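Local coordinates for protein hydrogenase maturation protease HycI (Thermococcus kodakarensis KOD1, PDB 5ZBY) that probably acts as an endopeptidase of the A31 family that trims the C-terminal tail of a [NiFe] hydrogenase subunit during its maturation, at residues 67-81 with 116-128. Sequence-based numbering, arbitrary orientation.
Sequences PDLVVFVDAIHFGGE and TGSDIVLIGCQPG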
ATOM      1  N   PRO A  67       6.507  11.737  -7.955  1.00 27.08           N
ATOM      2  CA  PRO A  67       5.615  11.841  -6.819  1.00 25.57           C
ATOM      3  C   PRO A  67       6.150  12.756  -5.710  1.00 22.13           C
ATOM      4  O   PRO A  67       7.366  12.887  -5.547  1.00 27.13           O
ATOM      5  CB  PRO A  67       5.547  10.361  -6.293  1.00 20.96           C
ATOM      6  CG  PRO A  67       6.905   9.835  -6.677  1.00 26.15           C
ATOM      7  CD  PRO A  67       7.212  10.457  -8.031  1.00 30.44           C
ATOM      8  N   ASP A  68       5.198  13.280  -4.945  1.00 24.41           N
ATOM      9  CA  ASP A  68       5.430  13.957  -3.682  1.00 26.05           C
ATOM     10  C   ASP A  68       5.281  12.933  -2.564  1.00 26.82           C
ATOM     11  O   ASP A  68       5.951  13.046  -1.534  1.00 29.28           O
ATOM     12  CB  ASP A  68       4.438  15.090  -3.488  1.00 23.55           C
ATOM     13  CG  ASP A  68       4.609  16.194  -4.547  1.00 28.97           C
ATOM     14  OD1 ASP A  68       5.770  16.581  -4.780  1.00 33.05           O
ATOM     15  OD2 ASP A  68       3.598  16.570  -5.149  1.00 31.87           O
ATOM     16  N   LEU A  69       4.396  11.947  -2.788  1.00 22.61           N
ATOM     17  CA  LEU A  69       4.100  10.886  -1.797  1.00 22.12           C
ATOM     18  C   LEU A  69       3.883   9.586  -2.543  1.00 24.79           C
ATOM     19  O   LEU A  69       3.155   9.559  -3.542  1.00 24.24           O
ATOM     20  CB  LEU A  69       2.845  11.207  -1.001  1.00 21.89           C
ATOM     21  CG  LEU A  69       2.359  10.135   0.005  1.00 27.07           C
ATOM     22  CD1 LEU A  69       3.383   9.958   1.116  1.00 32.18           C
ATOM     23  CD2 LEU A  69       1.002  10.478   0.569  1.00 28.76           C
ATOM     24  N   VAL A  70       4.470   8.505  -2.021  1.00 22.74           N
ATOM     25  CA  VAL A  70       4.197   7.157  -2.508  1.00 21.10           C
ATOM     26  C   VAL A  70       3.623   6.382  -1.334  1.00 25.87           C
ATOM     27  O   VAL A  70       4.208   6.406  -0.247  1.00 25.04           O
ATOM     28  CB  VAL A  70       5.466   6.474  -3.048  1.00 19.81           C
ATOM     29  CG1 VAL A  70       5.103   5.037  -3.515  1.00 22.27           C
ATOM     30  CG2 VAL A  70       6.057   7.318  -4.232  1.00 19.85           C
ATOM     31  N   VAL A  71       2.464   5.768  -1.540  1.00 21.40           N
ATOM     32  CA  VAL A  71       1.767   4.985  -0.484  1.00 20.24           C
ATOM     33  C   VAL A  71       1.705   3.538  -0.907  1.00 24.51           C
ATOM     34  O   VAL A  71       1.035   3.246  -1.899  1.00 25.09           O
ATOM     35  CB  VAL A  71       0.352   5.498  -0.296  1.00 25.03           C
ATOM     36  CG1 VAL A  71      -0.384   4.753   0.788  1.00 26.48           C
ATOM     37  CG2 VAL A  71       0.378   7.015   0.020  1.00 26.13           C
ATOM     38  N   PHE A  72       2.388   2.655  -0.183  1.00 21.11           N
ATOM     39  CA  PHE A  72       2.280   1.212  -0.399  1.00 20.35           C
ATOM     40  C   PHE A  72       1.169   0.704   0.466  1.00 26.23           C
ATOM     41  O   PHE A  72       1.016   1.170   1.587  1.00 23.78           O
ATOM     42  CB  PHE A  72       3.600   0.514  -0.054  1.00 19.61           C
ATOM     43  CG  PHE A  72       4.680   0.819  -1.054  1.00 25.70           C
ATOM     44  CD1 PHE A  72       5.685   1.719  -0.768  1.00 24.58           C
ATOM     45  CD2 PHE A  72       4.641   0.234  -2.313  1.00 23.50           C
ATOM     46  CE1 PHE A  72       6.680   2.024  -1.738  1.00 29.35           C
ATOM     47  CE2 PHE A  72       5.624   0.562  -3.280  1.00 23.68           C
ATOM     48  CZ  PHE A  72       6.638   1.416  -2.980  1.00 26.12           C
ATOM     49  N   VAL A  73       0.349  -0.200  -0.052  1.00 19.44           N
ATOM     50  CA  VAL A  73      -0.771  -0.732   0.734  1.00 19.20           C
ATOM     51  C   VAL A  73      -0.636  -2.262   0.697  1.00 22.30           C
ATOM     52  O   VAL A  73      -0.521  -2.843  -0.379  1.00 22.30           O
ATOM     53  CB  VAL A  73      -2.131  -0.314   0.168  1.00 22.09           C
ATOM     54  CG1 VAL A  73      -3.278  -0.889   0.991  1.00 24.70           C
ATOM     55  CG2 VAL A  73      -2.257   1.243   0.029  1.00 21.30           C
ATOM     56  N   ASP A  74      -0.572  -2.919   1.853  1.00 19.97           N
ATOM     57  CA  ASP A  74      -0.287  -4.373   1.874  1.00 20.02           C
ATOM     58  C   ASP A  74      -0.965  -5.002   3.126  1.00 22.99           C
ATOM     59  O   ASP A  74      -1.228  -4.334   4.118  1.00 21.79           O
ATOM     60  CB  ASP A  74       1.242  -4.615   1.919  1.00 19.88           C
ATOM     61  CG  ASP A  74       1.649  -6.051   1.565  1.00 24.74           C
ATOM     62  OD1 ASP A  74       0.797  -6.811   1.056  1.00 24.08           O
ATOM     63  OD2 ASP A  74       2.829  -6.374   1.746  1.00 25.54           O
ATOM     64  N   ALA A  75      -1.290  -6.283   3.039  1.00 20.99           N
ATOM     65  CA  ALA A  75      -1.553  -7.048   4.241  1.00 19.59           C
ATOM     66  C   ALA A  75      -0.263  -7.280   5.026  1.00 25.51           C
ATOM     67  O   ALA A  75       0.665  -7.886   4.520  1.00 29.85           O
ATOM     68  CB  ALA A  75      -2.172  -8.414   3.854  1.00 22.55           C
ATOM     69  N   ILE A  76      -0.223  -6.866   6.289  1.00 23.92           N
ATOM     70  CA  ILE A  76       0.990  -6.902   7.070  1.00 23.05           C
ATOM     71  C   ILE A  76       0.690  -7.601   8.377  1.00 24.35           C
ATOM     72  O   ILE A  76      -0.268  -7.212   9.055  1.00 24.97           O
ATOM     73  CB  ILE A  76       1.503  -5.454   7.384  1.00 23.29           C
ATOM     74  CG1 ILE A  76       1.864  -4.702   6.104  1.00 27.62           C
ATOM     75  CG2 ILE A  76       2.661  -5.511   8.360  1.00 24.74           C
ATOM     76  CD1 ILE A  76       2.983  -5.323   5.334  1.00 30.41           C
ATOM     77  N   HIS A  77       1.473  -8.636   8.677  1.00 23.71           N
ATOM     78  CA  HIS A  77       1.384  -9.306   9.991  1.00 23.00           C
ATOM     79  C   HIS A  77       2.163  -8.468  11.001  1.00 26.75           C
ATOM     80  O   HIS A  77       3.379  -8.428  10.962  1.00 34.72           O
ATOM     81  CB  HIS A  77       1.933 -10.729   9.912  1.00 24.43           C
ATOM     82  CG  HIS A  77       1.777 -11.474  11.209  1.00 31.80           C
ATOM     83  ND1 HIS A  77       0.666 -11.320  12.006  1.00 31.57           N
ATOM     84  CD2 HIS A  77       2.602 -12.313  11.880  1.00 60.57           C
ATOM     85  CE1 HIS A  77       0.791 -12.058  13.096  1.00 44.67           C
ATOM     86  NE2 HIS A  77       1.959 -12.677  13.043  1.00 46.84           N
ATOM     87  N   PHE A  78       1.466  -7.774  11.900  1.00 28.82           N
ATOM     88  CA  PHE A  78       2.168  -6.984  12.912  1.00 30.23           C
ATOM     89  C   PHE A  78       1.667  -7.303  14.309  1.00 38.38           C
ATOM     90  O   PHE A  78       1.938  -6.568  15.271  1.00 38.09           O
ATOM     91  CB  PHE A  78       2.024  -5.485  12.623  1.00 29.22           C
ATOM     92  CG  PHE A  78       0.606  -4.989  12.629  1.00 28.32           C
ATOM     93  CD1 PHE A  78       0.016  -4.541  13.808  1.00 33.43           C
ATOM     94  CD2 PHE A  78      -0.136  -4.916  11.454  1.00 28.15           C
ATOM     95  CE1 PHE A  78      -1.280  -4.044  13.807  1.00 31.33           C
ATOM     96  CE2 PHE A  78      -1.434  -4.462  11.470  1.00 27.08           C
ATOM     97  CZ  PHE A  78      -2.005  -4.013  12.655  1.00 27.75           C
ATOM     98  N   GLY A  79       0.911  -8.388  14.403  1.00 36.04           N
ATOM     99  CA  GLY A  79       0.453  -8.906  15.694  1.00 38.84           C
ATOM    100  C   GLY A  79      -0.797  -8.210  16.200  1.00 41.94           C
ATOM    101  O   GLY A  79      -1.133  -8.272  17.391  1.00 37.61           O
ATOM    102  N   GLY A  80      -1.511  -7.562  15.290  1.00 30.93           N
ATOM    103  CA  GLY A  80      -2.773  -6.918  15.599  1.00 31.20           C
ATOM    104  C   GLY A  80      -3.957  -7.873  15.586  1.00 24.83           C
ATOM    105  O   GLY A  80      -3.819  -9.079  15.309  1.00 28.83           O
ATOM    106  N   GLU A  81      -5.142  -7.339  15.859  1.00 28.30           N
ATOM    107  CA  GLU A  81      -6.351  -8.069  15.535  1.00 28.99           C
ATOM    108  C   GLU A  81      -6.555  -8.068  14.040  1.00 36.31           C
ATOM    109  O   GLU A  81      -6.188  -7.101  13.367  1.00 27.64           O
ATOM    110  CB  GLU A  81      -7.564  -7.463  16.228  1.00 36.56           C
ATOM    111  CG  GLU A  81      -7.200  -6.743  17.509  1.00 95.88           C
ATOM    112  CD  GLU A  81      -8.313  -6.767  18.545  1.00121.09           C
ATOM    113  OE1 GLU A  81      -9.508  -6.711  18.157  1.00 73.94           O
ATOM    114  OE2 GLU A  81      -7.984  -6.851  19.751  1.00 91.25           O
ATOM    115  N   THR A 116      13.597  10.370  -6.212  1.00 34.51           N
ATOM    116  CA  THR A 116      12.514  11.346  -6.359  1.00 32.73           C
ATOM    117  C   THR A 116      12.378  12.400  -5.273  1.00 38.50           C
ATOM    118  O   THR A 116      11.713  13.409  -5.467  1.00 34.12           O
ATOM    119  CB  THR A 116      11.152  10.648  -6.384  1.00 33.50           C
ATOM    120  OG1 THR A 116      10.954  10.018  -5.109  1.00 33.55           O
ATOM    121  CG2 THR A 116      11.100   9.576  -7.449  1.00 39.85           C
ATOM    122  N   GLY A 117      12.901  12.117  -4.079  1.00 34.44           N
ATOM    123  CA  GLY A 117      12.628  12.981  -2.941  1.00 39.45           C
ATOM    124  C   GLY A 117      11.254  12.788  -2.326  1.00 35.67           C
ATOM    125  O   GLY A 117      10.864  13.523  -1.421  1.00 33.76           O
ATOM    126  N   SER A 118      10.500  11.795  -2.806  1.00 29.90           N
ATOM    127  CA  SER A 118       9.133  11.599  -2.326  1.00 25.15           C
ATOM    128  C   SER A 118       9.101  11.113  -0.878  1.00 22.93           C
ATOM    129  O   SER A 118       9.942  10.330  -0.518  1.00 31.14           O
ATOM    130  CB  SER A 118       8.419  10.568  -3.207  1.00 27.81           C
ATOM    131  OG  SER A 118       7.048  10.468  -2.878  1.00 26.18           O
ATOM    132  N   ASP A 119       8.131  11.564  -0.097  1.00 24.66           N
ATOM    133  CA  ASP A 119       7.823  10.812   1.144  1.00 23.35           C
ATOM    134  C   ASP A 119       7.308   9.444   0.779  1.00 28.24           C
ATOM    135  O   ASP A 119       6.635   9.277  -0.239  1.00 26.26           O
ATOM    136  CB  ASP A 119       6.785  11.554   1.956  1.00 27.83           C
ATOM    137  CG  ASP A 119       7.372  12.748   2.687  1.00 79.59           C
ATOM    138  OD1 ASP A 119       8.608  12.790   2.858  1.00 57.66           O
ATOM    139  OD2 ASP A 119       6.607  13.643   3.090  1.00 58.74           O
ATOM    140  N   ILE A 120       7.569   8.444   1.638  1.00 24.58           N
ATOM    141  CA  ILE A 120       7.049   7.117   1.384  1.00 22.87           C
ATOM    142  C   ILE A 120       6.317   6.664   2.626  1.00 27.16           C
ATOM    143  O   ILE A 120       6.874   6.774   3.719  1.00 27.22           O
ATOM    144  CB  ILE A 120       8.157   6.096   1.100  1.00 26.09           C
ATOM    145  CG1 ILE A 120       9.277   6.702   0.213  1.00 28.02           C
ATOM    146  CG2 ILE A 120       7.559   4.785   0.563  1.00 23.97           C
ATOM    147  CD1 ILE A 120       8.883   6.889  -1.245  1.00 30.06           C
ATOM    148  N   VAL A 121       5.130   6.087   2.470  1.00 21.33           N
ATOM    149  CA  VAL A 121       4.445   5.514   3.652  1.00 21.13           C
ATOM    150  C   VAL A 121       3.930   4.106   3.316  1.00 22.49           C
ATOM    151  O   VAL A 121       3.721   3.789   2.127  1.00 22.64           O
ATOM    152  CB  VAL A 121       3.321   6.443   4.097  1.00 31.35           C
ATOM    153  CG1 VAL A 121       2.239   6.510   3.066  1.00 35.46           C
ATOM    154  CG2 VAL A 121       2.745   6.010   5.385  1.00 30.03           C
ATOM    155  N   LEU A 122       3.791   3.230   4.341  1.00 20.96           N
ATOM    156  CA  LEU A 122       3.151   1.935   4.178  1.00 26.37           C
ATOM    157  C   LEU A 122       1.875   1.914   4.989  1.00 25.13           C
ATOM    158  O   LEU A 122       1.900   2.259   6.181  1.00 23.51           O
ATOM    159  CB  LEU A 122       4.098   0.813   4.630  1.00 21.72           C
ATOM    160  CG  LEU A 122       3.524  -0.595   4.831  1.00 27.43           C
ATOM    161  CD1 LEU A 122       2.985  -1.170   3.534  1.00 25.23           C
ATOM    162  CD2 LEU A 122       4.619  -1.496   5.438  1.00 28.57           C
ATOM    163  N   ILE A 123       0.743   1.581   4.373  1.00 23.03           N
ATOM    164  CA  ILE A 123      -0.472   1.312   5.127  1.00 21.69           C
ATOM    165  C   ILE A 123      -0.699  -0.208   5.122  1.00 24.84           C
ATOM    166  O   ILE A 123      -0.897  -0.790   4.053  1.00 24.05           O
ATOM    167  CB  ILE A 123      -1.718   2.034   4.556  1.00 24.72           C
ATOM    168  CG1 ILE A 123      -1.466   3.539   4.485  1.00 21.85           C
ATOM    169  CG2 ILE A 123      -2.977   1.701   5.446  1.00 27.44           C
ATOM    170  CD1 ILE A 123      -2.539   4.261   3.640  1.00 28.19           C
ATOM    171  N   GLY A 124      -0.694  -0.833   6.299  1.00 22.34           N
ATOM    172  CA  GLY A 124      -0.892  -2.270   6.384  1.00 23.05           C
ATOM    173  C   GLY A 124      -2.227  -2.623   7.008  1.00 23.76           C
ATOM    174  O   GLY A 124      -2.801  -1.835   7.751  1.00 25.48           O
ATOM    175  N   CYS A 125      -2.716  -3.821   6.712  1.00 22.93           N
ATOM    176  CA  CYS A 125      -3.909  -4.330   7.381  1.00 21.67           C
ATOM    177  C   CYS A 125      -3.582  -5.734   7.857  1.00 22.53           C
ATOM    178  O   CYS A 125      -3.002  -6.493   7.108  1.00 22.92           O
ATOM    179  CB  CYS A 125      -5.093  -4.345   6.408  1.00 24.75           C
ATOM    180  SG  CYS A 125      -6.630  -4.846   7.175  1.00 29.61           S
ATOM    181  N   GLN A 126      -3.884  -6.062   9.113  1.00 23.25           N
ATOM    182  CA  GLN A 126      -3.538  -7.392   9.668  1.00 25.20           C
ATOM    183  C   GLN A 126      -4.390  -8.515   9.049  1.00 22.61           C
ATOM    184  O   GLN A 126      -5.601  -8.480   9.143  1.00 25.53           O
ATOM    185  CB  GLN A 126      -3.729  -7.353  11.193  1.00 22.01           C
ATOM    186  CG  GLN A 126      -3.627  -8.720  11.856  1.00 22.12           C
ATOM    187  CD  GLN A 126      -2.206  -9.151  11.935  1.00 25.53           C
ATOM    188  OE1 GLN A 126      -1.342  -8.408  12.444  1.00 26.90           O
ATOM    189  NE2 GLN A 126      -1.920 -10.343  11.426  1.00 26.23           N
ATOM    190  N   PRO A 127      -3.751  -9.498   8.399  1.00 24.21           N
ATOM    191  CA  PRO A 127      -4.525 -10.611   7.827  1.00 21.37           C
ATOM    192  C   PRO A 127      -4.785 -11.699   8.842  1.00 25.20           C
ATOM    193  O   PRO A 127      -4.056 -11.829   9.810  1.00 27.14           O
ATOM    194  CB  PRO A 127      -3.615 -11.153   6.733  1.00 24.82           C
ATOM    195  CG  PRO A 127      -2.227 -10.931   7.276  1.00 25.44           C
ATOM    196  CD  PRO A 127      -2.322  -9.585   8.039  1.00 24.86           C
ATOM    197  N   GLY A 128      -5.776 -12.511   8.538  1.00 22.07           N
ATOM    198  CA  GLY A 128      -6.155 -13.619   9.422  1.00 29.35           C
ATOM    199  C   GLY A 128      -5.958 -14.969   8.803  1.00 39.88           C
ATOM    200  O   GLY A 128      -5.834 -15.955   9.511  1.00 34.78           O
TER
HETATM  201  O   HOH W   1       9.752  13.603  -7.293  1.00 44.53           O
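Gln126, just past the end of strand 119-125, carries its side chain into the loop 76-81 that follows strand 69-75. Its CB packs on the Phe78 ring, 3.7 Å from CE2, and lies near Glu81 O; CG stays near Glu81 O and comes close to Gly80 O as well. A bend at the second torsion (chi2 76°) then turns CD toward His77 ND1. At the tip, Gln126 OE1 accepts from Phe78 N at 2.9 Å and Gln126 OE1 also accepts from Gly80 N at 3.0 Å, the two donors coming from opposite faces of the amide plane. Gln126 NE2 donates to His77 ND1 at 2.8 Å with an N-H...N angle of 163°, close to both the imidazole and amide planes, although these planes stand 89° apart. Its other bond goes to Pro127 O, in the carbonyl plane on a lone pair. Four bonds thus fix the amide's rotation. Behind it, the strands run parallel, joined by eight alternating backbone bonds from Asp119 N to Asp68 O through Ile76 N to Cys125 O. Val71 CG2 and Val121 CG1 touch at 3.6 Å on one face, where helix 3-8 covers Val121; Phe72 CE1 meets Ile120 CG2 at 3.7 Å on the other, under helix 105-116. This pairing, with strand 14-18 flanking 69-75, is the parallel core of a three-layer alpha/beta/alpha sandwich, as in hydrogenase maturation proteases.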